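Arylsulfatase (Pseudoalteromonas sp. MB47, PDB 7AJ0) probably hydrolyses sulfate esters on fucoidan, a sulfated algal polysaccharide, as a calcium-binding sulfatase that assembles into a hexamer. Local coordinates at residues L58-G63 against S104-L109; F189-Q194 against D274-P279; L216-G219 against R225-A228. All coordinates share one frame; numbering follows the deposited sequence.

Interaction 1: residues L58-G63 against S104-L109; sequences LVDDLG and SSRAAL. With CA (calcium ion), chain G.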
loop_
_atom_site.group_PDB
_atom_site.type_symbol
_atom_site.label_atom_id
_atom_site.label_comp_id
_atom_site.label_asym_id
_atom_site.label_seq_id
_atom_site.Cartn_x
_atom_site.Cartn_y
_atom_site.Cartn_z
ATOM N N LEU A 58 -16.313 3.361 -35.606
ATOM C CA LEU A 58 -16.196 3.662 -34.183
ATOM C C LEU A 58 -16.361 2.362 -33.408
ATOM O O LEU A 58 -17.474 1.844 -33.277
ATOM C CB LEU A 58 -17.236 4.698 -33.773
ATOM C CG LEU A 58 -17.097 5.330 -32.391
ATOM C CD1 LEU A 58 -15.800 6.111 -32.261
ATOM C CD2 LEU A 58 -18.298 6.229 -32.134
ATOM N N VAL A 59 -15.256 1.835 -32.903
ATOM C CA VAL A 59 -15.276 0.639 -32.070
ATOM C C VAL A 59 -15.464 1.060 -30.620
ATOM O O VAL A 59 -14.960 2.102 -30.187
ATOM C CB VAL A 59 -13.987 -0.182 -32.253
ATOM C CG1 VAL A 59 -14.107 -1.518 -31.537
ATOM C CG2 VAL A 59 -13.702 -0.390 -33.730
ATOM N N ASP A 60 -16.191 0.245 -29.863
ATOM C CA ASP A 60 -16.547 0.569 -28.489
ATOM C C ASP A 60 -15.525 -0.026 -27.530
ATOM O O ASP A 60 -15.224 -1.222 -27.597
ATOM C CB ASP A 60 -17.951 0.043 -28.176
ATOM C CG ASP A 60 -18.555 0.674 -26.937
ATOM O OD1 ASP A 60 -17.894 1.524 -26.311
ATOM O OD2 ASP A 60 -19.701 0.321 -26.591
ATOM N N ASP A 61 -14.983 0.819 -26.649
ATOM C CA ASP A 61 -14.099 0.379 -25.569
ATOM C C ASP A 61 -12.872 -0.354 -26.104
ATOM O O ASP A 61 -12.410 -1.336 -25.521
ATOM C CB ASP A 61 -14.854 -0.502 -24.569
ATOM C CG ASP A 61 -15.904 0.266 -23.788
ATOM O OD1 ASP A 61 -16.046 1.482 -24.024
ATOM O OD2 ASP A 61 -16.583 -0.341 -22.935
ATOM N N LEU A 62 -12.331 0.134 -27.215
ATOM C CA LEU A 62 -11.145 -0.452 -27.823
ATOM C C LEU A 62 -9.900 0.252 -27.302
ATOM O O LEU A 62 -9.807 1.482 -27.350
ATOM C CB LEU A 62 -11.212 -0.342 -29.346
ATOM C CG LEU A 62 -10.097 -1.044 -30.122
ATOM C CD1 LEU A 62 -10.325 -2.549 -30.119
ATOM C CD2 LEU A 62 -9.998 -0.511 -31.545
ATOM N N GLY A 63 -8.940 -0.531 -26.812
ATOM C CA GLY A 63 -7.731 0.040 -26.267
ATOM C C GLY A 63 -6.747 0.485 -27.334
ATOM O O GLY A 63 -6.763 0.020 -28.475
ATOM N N SER A 104 -19.905 10.488 -23.121
ATOM C CA SER A 104 -19.157 11.732 -23.255
ATOM C C SER A 104 -18.386 11.779 -24.568
ATOM O O SER A 104 -18.355 12.818 -25.238
ATOM C CB SER A 104 -18.212 11.897 -22.065
ATOM O OG SER A 104 -18.938 12.186 -20.883
ATOM N N SER A 105 -17.767 10.663 -24.956
ATOM C CA SER A 105 -17.008 10.633 -26.201
ATOM C C SER A 105 -17.922 10.700 -27.419
ATOM O O SER A 105 -17.574 11.321 -28.428
ATOM C CB SER A 105 -16.153 9.368 -26.258
ATOM O OG SER A 105 -15.062 9.451 -25.364
ATOM N N ARG A 106 -19.085 10.055 -27.351
ATOM C CA ARG A 106 -19.981 10.036 -28.502
ATOM C C ARG A 106 -20.684 11.372 -28.683
ATOM O O ARG A 106 -20.962 11.772 -29.820
ATOM C CB ARG A 106 -20.977 8.891 -28.345
ATOM C CG ARG A 106 -20.322 7.542 -28.580
ATOM C CD ARG A 106 -20.960 6.414 -27.797
ATOM N NE ARG A 106 -20.087 5.241 -27.815
ATOM C CZ ARG A 106 -19.937 4.440 -28.865
ATOM N NH1 ARG A 106 -20.606 4.678 -29.985
ATOM N NH2 ARG A 106 -19.116 3.402 -28.797
ATOM N N ALA A 107 -20.963 12.079 -27.588
ATOM C CA ALA A 107 -21.442 13.451 -27.698
ATOM C C ALA A 107 -20.395 14.337 -28.363
ATOM O O ALA A 107 -20.711 15.136 -29.253
ATOM C CB ALA A 107 -21.805 13.990 -26.314
ATOM N N ALA A 108 -19.136 14.210 -27.943
ATOM C CA ALA A 108 -18.085 15.041 -28.520
ATOM C C ALA A 108 -17.947 14.788 -30.015
ATOM O O ALA A 108 -17.745 15.724 -30.798
ATOM C CB ALA A 108 -16.760 14.776 -27.807
ATOM N N LEU A 109 -18.063 13.528 -30.430
ATOM C CA LEU A 109 -17.919 13.195 -31.840
ATOM C C LEU A 109 -19.063 13.752 -32.676
ATOM O O LEU A 109 -18.889 13.979 -33.880
ATOM C CB LEU A 109 -17.838 11.679 -32.004
ATOM C CG LEU A 109 -17.826 11.130 -33.429
ATOM C CD1 LEU A 109 -16.538 11.506 -34.139
ATOM C CD2 LEU A 109 -18.016 9.620 -33.397
HETATM CA CA CA G . -17.319 3.117 -24.944
HETATM O O HOH W 1 -19.058 2.059 -31.183
#
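Arg-106 NH2 carries most of the polar contact between helix residues 104-109 and the strand end at 58-63. Its shortest bond is to water 1, which accepts from NH2 at 2.7 Å, lying in the guanidinium plane. The same water donates to Leu-58 O at 2.6 Å, so a single molecule ties the arginine to the backbone carbonyl of Leu-58, near the end of strand 53-59. Asp-60 meets the same nitrogen without a hydrogen bond. Its OD1 sits 3.3 Å from Arg-106 NH2, at the guanidinium edge, but it is already spent on the calcium, which it binds at 2.2 Å. OD2 lies well out of the guanidinium plane and makes a long salt bridge to NH2 at 3.8 Å, a pull of charge alone; Lys-157 gives this oxygen a second, stronger partner. The two flat groups stand 72° apart. With CG anti to its backbone N (chi1 -163°), Asp-60 swings its carboxylate from the strand end to the metal. The arginine, extended from CG to NE, reaches across from the helix, and Ser-267 takes its strongest polar bond. Beside the charges is a small apolar patch. Leu-58 CD2 meets Leu-109 CD2 tip to tip at 3.6 Å and also approaches Arg-106 NH1 at 3.5 Å. Asp-61 OD1 joins Asp-60 on the calcium at 2.3 Å, and Cys-102, Asp-325 and Asn-326 complete the protein ligands. Cys-102 and Arg-106 fit the C-x-x-x-R spacing of the sulfatase signature, whose cysteine is matured to formylglycine in active relatives. Together with the aspartate pair at the end of the strand, this is the buried calcium site of the sulfatase fold in the alkaline phosphatase clan.

Interaction 2: residues F189-Q194 against D274-P279; sequences FLVERQ and DNYPAP
Gln-194 runs fully extended, with CG anti to its backbone N (chi1 -179°), and this carries its amide across to Asp-274, whose carboxylate comes from the opposite direction. Gln-194 NE2 donates to Asp-274 OD1 at 3.0 Å, with an N-H...O angle of 152°. The donor arrives from above the carboxylate plane, 46° out of it, so the bond is made off that plane. The other end of the amide is engaged as well: water 2 donates to Gln-194 OE1 at 2.7 Å and lies 2.9 Å from Tyr-276 OH in a second hydrogen bond, bridging the glutamine to the tyrosine. Both ends of the amide are thus held, which fixes its rotation. Beside the water bridge, Val-191 packs against the outer end of the tyrosine. Its CG2 lies 3.3 Å from Tyr-276 OH and 4.0 Å from Tyr-276 CE2, an oblique approach. An alanine in place of Gln-194 would remove the amide and is likely to leave Asp-274 OD1 without this donor and water 2 with one anchor fewer, so that one direct link between the two loops is lost. Asp-274, which follows a cis peptide bond, has its strongest polar partner in Tyr-195, which with Thr-187 hydrogen-bonds to OD2. The contact also borders a subunit interface of the hexamer: Arg-193 of a neighbouring subunit makes a cation-pi contact with the Tyr-276 ring and a hydrogen bond to Asn-275 O. Within the chain, 189-194 is the loop between helices 183-187 and 196-199, whereas 274-279 belongs to the connection from strand 262-267 to helix 290-311, and helix 234-238 lies against both segments, its Ile-234 touching Leu-190 and Tyr-276.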
loop_
_atom_site.group_PDB
_atom_site.type_symbol
_atom_site.label_atom_id
_atom_site.label_comp_id
_atom_site.label_asym_id
_atom_site.label_seq_id
_atom_site.Cartn_x
_atom_site.Cartn_y
_atom_site.Cartn_z
ATOM N N PHE A 189 -30.125 -8.781 -19.001
ATOM C CA PHE A 189 -31.391 -9.500 -18.975
ATOM C C PHE A 189 -31.331 -10.817 -19.741
ATOM O O PHE A 189 -32.373 -11.445 -19.952
ATOM C CB PHE A 189 -32.508 -8.620 -19.545
ATOM C CG PHE A 189 -32.793 -7.393 -18.727
ATOM C CD1 PHE A 189 -33.465 -7.491 -17.520
ATOM C CD2 PHE A 189 -32.391 -6.143 -19.165
ATOM C CE1 PHE A 189 -33.728 -6.363 -16.764
ATOM C CE2 PHE A 189 -32.649 -5.013 -18.412
ATOM C CZ PHE A 189 -33.319 -5.122 -17.212
ATOM N N LEU A 190 -30.141 -11.253 -20.148
ATOM C CA LEU A 190 -29.972 -12.475 -20.924
ATOM C C LEU A 190 -29.091 -13.509 -20.243
ATOM O O LEU A 190 -29.370 -14.707 -20.336
ATOM C CB LEU A 190 -29.375 -12.142 -22.299
ATOM C CG LEU A 190 -30.171 -11.175 -23.176
ATOM C CD1 LEU A 190 -29.403 -10.868 -24.460
ATOM C CD2 LEU A 190 -31.547 -11.741 -23.486
ATOM N N VAL A 191 -28.026 -13.084 -19.566
ATOM C CA VAL A 191 -27.081 -14.013 -18.942
ATOM C C VAL A 191 -27.577 -14.232 -17.515
ATOM O O VAL A 191 -27.235 -13.496 -16.590
ATOM C CB VAL A 191 -25.648 -13.490 -18.994
ATOM C CG1 VAL A 191 -24.666 -14.610 -18.688
ATOM C CG2 VAL A 191 -25.363 -12.875 -20.355
ATOM N N GLU A 192 -28.387 -15.278 -17.338
ATOM C CA GLU A 192 -29.073 -15.493 -16.069
ATOM C C GLU A 192 -28.092 -15.604 -14.907
ATOM O O GLU A 192 -28.239 -14.920 -13.889
ATOM C CB GLU A 192 -29.939 -16.752 -16.159
ATOM C CG GLU A 192 -30.814 -17.000 -14.946
ATOM C CD GLU A 192 -31.401 -18.396 -14.937
ATOM O OE1 GLU A 192 -32.515 -18.585 -15.474
ATOM O OE2 GLU A 192 -30.735 -19.311 -14.402
ATOM N N ARG A 193 -27.087 -16.473 -15.036
ATOM C CA ARG A 193 -26.211 -16.750 -13.901
ATOM C C ARG A 193 -25.362 -15.537 -13.539
ATOM O O ARG A 193 -25.170 -15.238 -12.355
ATOM C CB ARG A 193 -25.316 -17.949 -14.208
ATOM C CG ARG A 193 -24.399 -18.337 -13.060
ATOM C CD ARG A 193 -23.518 -19.519 -13.418
ATOM N NE ARG A 193 -22.687 -19.934 -12.291
ATOM C CZ ARG A 193 -23.059 -20.814 -11.364
ATOM N NH1 ARG A 193 -24.257 -21.381 -11.417
ATOM N NH2 ARG A 193 -22.228 -21.126 -10.380
ATOM N N GLN A 194 -24.834 -14.836 -14.545
ATOM C CA GLN A 194 -23.980 -13.683 -14.283
ATOM C C GLN A 194 -24.717 -12.604 -13.501
ATOM O O GLN A 194 -24.112 -11.928 -12.660
ATOM C CB GLN A 194 -23.456 -13.130 -15.609
ATOM C CG GLN A 194 -22.532 -11.930 -15.502
ATOM C CD GLN A 194 -21.996 -11.501 -16.858
ATOM O OE1 GLN A 194 -22.271 -12.142 -17.872
ATOM N NE2 GLN A 194 -21.233 -10.415 -16.883
ATOM N N ASP A 274 -21.586 -7.345 -22.394
ATOM C CA ASP A 274 -20.928 -8.646 -22.457
ATOM C C ASP A 274 -20.799 -9.067 -23.916
ATOM O O ASP A 274 -21.785 -9.072 -24.654
ATOM C CB ASP A 274 -21.729 -9.677 -21.661
ATOM C CG ASP A 274 -21.971 -9.238 -20.228
ATOM O OD1 ASP A 274 -20.978 -8.996 -19.508
ATOM O OD2 ASP A 274 -23.149 -9.111 -19.831
ATOM N N ASN A 275 -19.583 -9.417 -24.332
ATOM C CA ASN A 275 -19.318 -9.707 -25.733
ATOM C C ASN A 275 -19.865 -11.073 -26.120
ATOM O O ASN A 275 -19.572 -12.080 -25.468
ATOM C CB ASN A 275 -17.817 -9.650 -26.018
ATOM C CG ASN A 275 -17.327 -8.242 -26.240
ATOM O OD1 ASN A 275 -17.578 -7.647 -27.289
ATOM N ND2 ASN A 275 -16.626 -7.695 -25.256
ATOM N N TYR A 276 -20.655 -11.103 -27.193
ATOM C CA TYR A 276 -21.203 -12.339 -27.751
ATOM C C TYR A 276 -21.028 -12.297 -29.262
ATOM O O TYR A 276 -21.907 -11.816 -29.990
ATOM C CB TYR A 276 -22.665 -12.521 -27.354
ATOM C CG TYR A 276 -22.817 -13.069 -25.958
ATOM C CD1 TYR A 276 -22.817 -14.436 -25.730
ATOM C CD2 TYR A 276 -22.937 -12.221 -24.867
ATOM C CE1 TYR A 276 -22.944 -14.945 -24.457
ATOM C CE2 TYR A 276 -23.064 -12.721 -23.588
ATOM C CZ TYR A 276 -23.067 -14.084 -23.388
ATOM O OH TYR A 276 -23.193 -14.589 -22.117
ATOM N N PRO A 277 -19.895 -12.782 -29.768
ATOM C CA PRO A 277 -19.676 -12.779 -31.217
ATOM C C PRO A 277 -20.625 -13.728 -31.931
ATOM O O PRO A 277 -21.261 -14.595 -31.328
ATOM C CB PRO A 277 -18.220 -13.243 -31.367
ATOM C CG PRO A 277 -17.604 -13.057 -30.019
ATOM C CD PRO A 277 -18.712 -13.265 -29.031
ATOM N N ALA A 278 -20.710 -13.554 -33.246
ATOM C CA ALA A 278 -21.517 -14.456 -34.051
ATOM C C ALA A 278 -20.965 -15.876 -33.939
ATOM O O ALA A 278 -19.761 -16.067 -33.740
ATOM C CB ALA A 278 -21.530 -14.008 -35.509
ATOM N N PRO A 279 -21.829 -16.892 -34.047
ATOM C CA PRO A 279 -21.342 -18.283 -33.960
ATOM C C PRO A 279 -20.160 -18.588 -34.864
ATOM O O PRO A 279 -19.281 -19.370 -34.481
ATOM C CB PRO A 279 -22.582 -19.101 -34.357
ATOM C CG PRO A 279 -23.734 -18.254 -33.919
ATOM C CD PRO A 279 -23.302 -16.820 -34.128
HETATM O O HOH W 2 -21.576 -12.953 -20.331
#

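Interaction 3: residues L216-G219 against R225-A228; sequences LIKG and REVA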
loop_
_atom_site.group_PDB
_atom_site.type_symbol
_atom_site.label_atom_id
_atom_site.label_comp_id
_atom_site.label_asym_id
_atom_site.label_seq_id
_atom_site.Cartn_x
_atom_site.Cartn_y
_atom_site.Cartn_z
ATOM N N LEU A 216 -33.018 -3.605 -31.488
ATOM C CA LEU A 216 -32.475 -2.542 -32.324
ATOM C C LEU A 216 -33.613 -1.680 -32.862
ATOM O O LEU A 216 -34.635 -2.204 -33.325
ATOM C CB LEU A 216 -31.652 -3.123 -33.468
ATOM C CG LEU A 216 -30.507 -4.030 -33.026
ATOM C CD1 LEU A 216 -29.691 -4.511 -34.210
ATOM C CD2 LEU A 216 -29.616 -3.313 -32.027
ATOM N N ILE A 217 -33.433 -0.367 -32.799
ATOM C CA ILE A 217 -34.456 0.591 -33.195
ATOM C C ILE A 217 -34.082 1.186 -34.543
ATOM O O ILE A 217 -32.920 1.542 -34.783
ATOM C CB ILE A 217 -34.621 1.693 -32.132
ATOM C CG1 ILE A 217 -35.041 1.080 -30.795
ATOM C CG2 ILE A 217 -35.643 2.726 -32.583
ATOM C CD1 ILE A 217 -36.312 0.260 -30.862
ATOM N N LYS A 218 -35.071 1.300 -35.422
ATOM C CA LYS A 218 -34.904 1.824 -36.771
ATOM C C LYS A 218 -35.703 3.111 -36.893
ATOM O O LYS A 218 -36.855 3.169 -36.452
ATOM C CB LYS A 218 -35.368 0.789 -37.796
ATOM C CG LYS A 218 -35.312 1.217 -39.250
ATOM C CD LYS A 218 -36.142 0.248 -40.081
ATOM C CE LYS A 218 -35.481 -0.096 -41.404
ATOM N NZ LYS A 218 -36.185 -1.238 -42.062
ATOM N N GLY A 219 -35.092 4.133 -37.481
ATOM C CA GLY A 219 -35.748 5.420 -37.599
ATOM C C GLY A 219 -35.258 6.256 -38.760
ATOM O O GLY A 219 -34.057 6.304 -39.040
ATOM N N ARG A 225 -40.157 5.737 -34.636
ATOM C CA ARG A 225 -39.263 4.675 -34.203
ATOM C C ARG A 225 -39.924 3.319 -34.408
ATOM O O ARG A 225 -41.118 3.149 -34.142
ATOM C CB ARG A 225 -38.898 4.842 -32.730
ATOM C CG ARG A 225 -38.212 6.144 -32.397
ATOM C CD ARG A 225 -37.953 6.230 -30.908
ATOM N NE ARG A 225 -37.368 7.507 -30.521
ATOM C CZ ARG A 225 -36.919 7.784 -29.302
ATOM N NH1 ARG A 225 -36.991 6.869 -28.346
ATOM N NH2 ARG A 225 -36.397 8.973 -29.040
ATOM N N GLU A 226 -39.140 2.355 -34.881
ATOM C CA GLU A 226 -39.589 0.982 -35.031
ATOM C C GLU A 226 -38.587 0.052 -34.360
ATOM O O GLU A 226 -37.385 0.325 -34.339
ATOM C CB GLU A 226 -39.723 0.572 -36.505
ATOM C CG GLU A 226 -40.640 1.440 -37.341
ATOM C CD GLU A 226 -40.637 1.026 -38.802
ATOM O OE1 GLU A 226 -40.149 -0.087 -39.102
ATOM O OE2 GLU A 226 -41.114 1.812 -39.649
ATOM N N VAL A 227 -39.088 -1.055 -33.820
ATOM C CA VAL A 227 -38.235 -2.145 -33.361
ATOM C C VAL A 227 -37.981 -3.028 -34.578
ATOM O O VAL A 227 -38.833 -3.824 -34.975
ATOM C CB VAL A 227 -38.866 -2.925 -32.208
ATOM C CG1 VAL A 227 -38.004 -4.133 -31.862
ATOM C CG2 VAL A 227 -39.034 -2.024 -30.997
ATOM N N ALA A 228 -36.801 -2.879 -35.178
ATOM C CA ALA A 228 -36.478 -3.580 -36.412
ATOM C C ALA A 228 -35.887 -4.961 -36.177
ATOM O O ALA A 228 -36.059 -5.850 -37.018
ATOM C CB ALA A 228 -35.497 -2.748 -37.245
#
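Three backbone hydrogen bonds make the tight part of this antiparallel pairing. Lys-218 N donates to Glu-226 O at 2.7 Å and Glu-226 N returns the bond to Lys-218 O at 2.9 Å, closing the hydrogen-bonded pair; Ala-228 N reaches Leu-216 O at 2.9 Å. The non-hydrogen-bonded pair, Ile-217 with Val-227, is packed by side chains: Ile-217 CD1 touches Val-227 CG2 at 3.6 Å, while its CG2 branch, anti to the backbone N, comes to 3.9 Å from Arg-225 CB. Ile-217 CA adds a C-H...O contact to Glu-226 O at 3.2 Å. The Lys-218 and Glu-226 face is looser. These two side chains run side by side in the same direction, yet Lys-218 NZ stays 5.1 Å from Glu-226 OE1, too far for a salt bridge, and Glu-226 is exposed. Closer in, Lys-218 CB still meets Ala-228 CB at 3.6 Å. Arg-225 leads its guanidinium away to Glu-170 and the carbonyls of Glu-162 and Ala-163. The pairing forms a beta hairpin at one margin of the large mixed sheet: strand 215-220 also pairs antiparallel with strand 175-177, and Leu-216 packs on helix 240-258.

The centre of interaction 1 lies about 3 Å from the centre of the folded chain, while those of interactions 2 and 3 sit about 24 and 23 Å out; all three centres are about 22 Å from one another and none touches another. Interactions 1 and 3 reach the same mixed sheet, the first at the end of central strand 53-59 and the third through the hairpin 215-220 and 226-230. Interaction 1 closes first along the sequence; the hairpin then falls between the two segments of interaction 2, whose loops face neighbouring subunits. One sulfatase domain thus combines a buried calcium site, an outlying part of its sheet, and a hexamer interface.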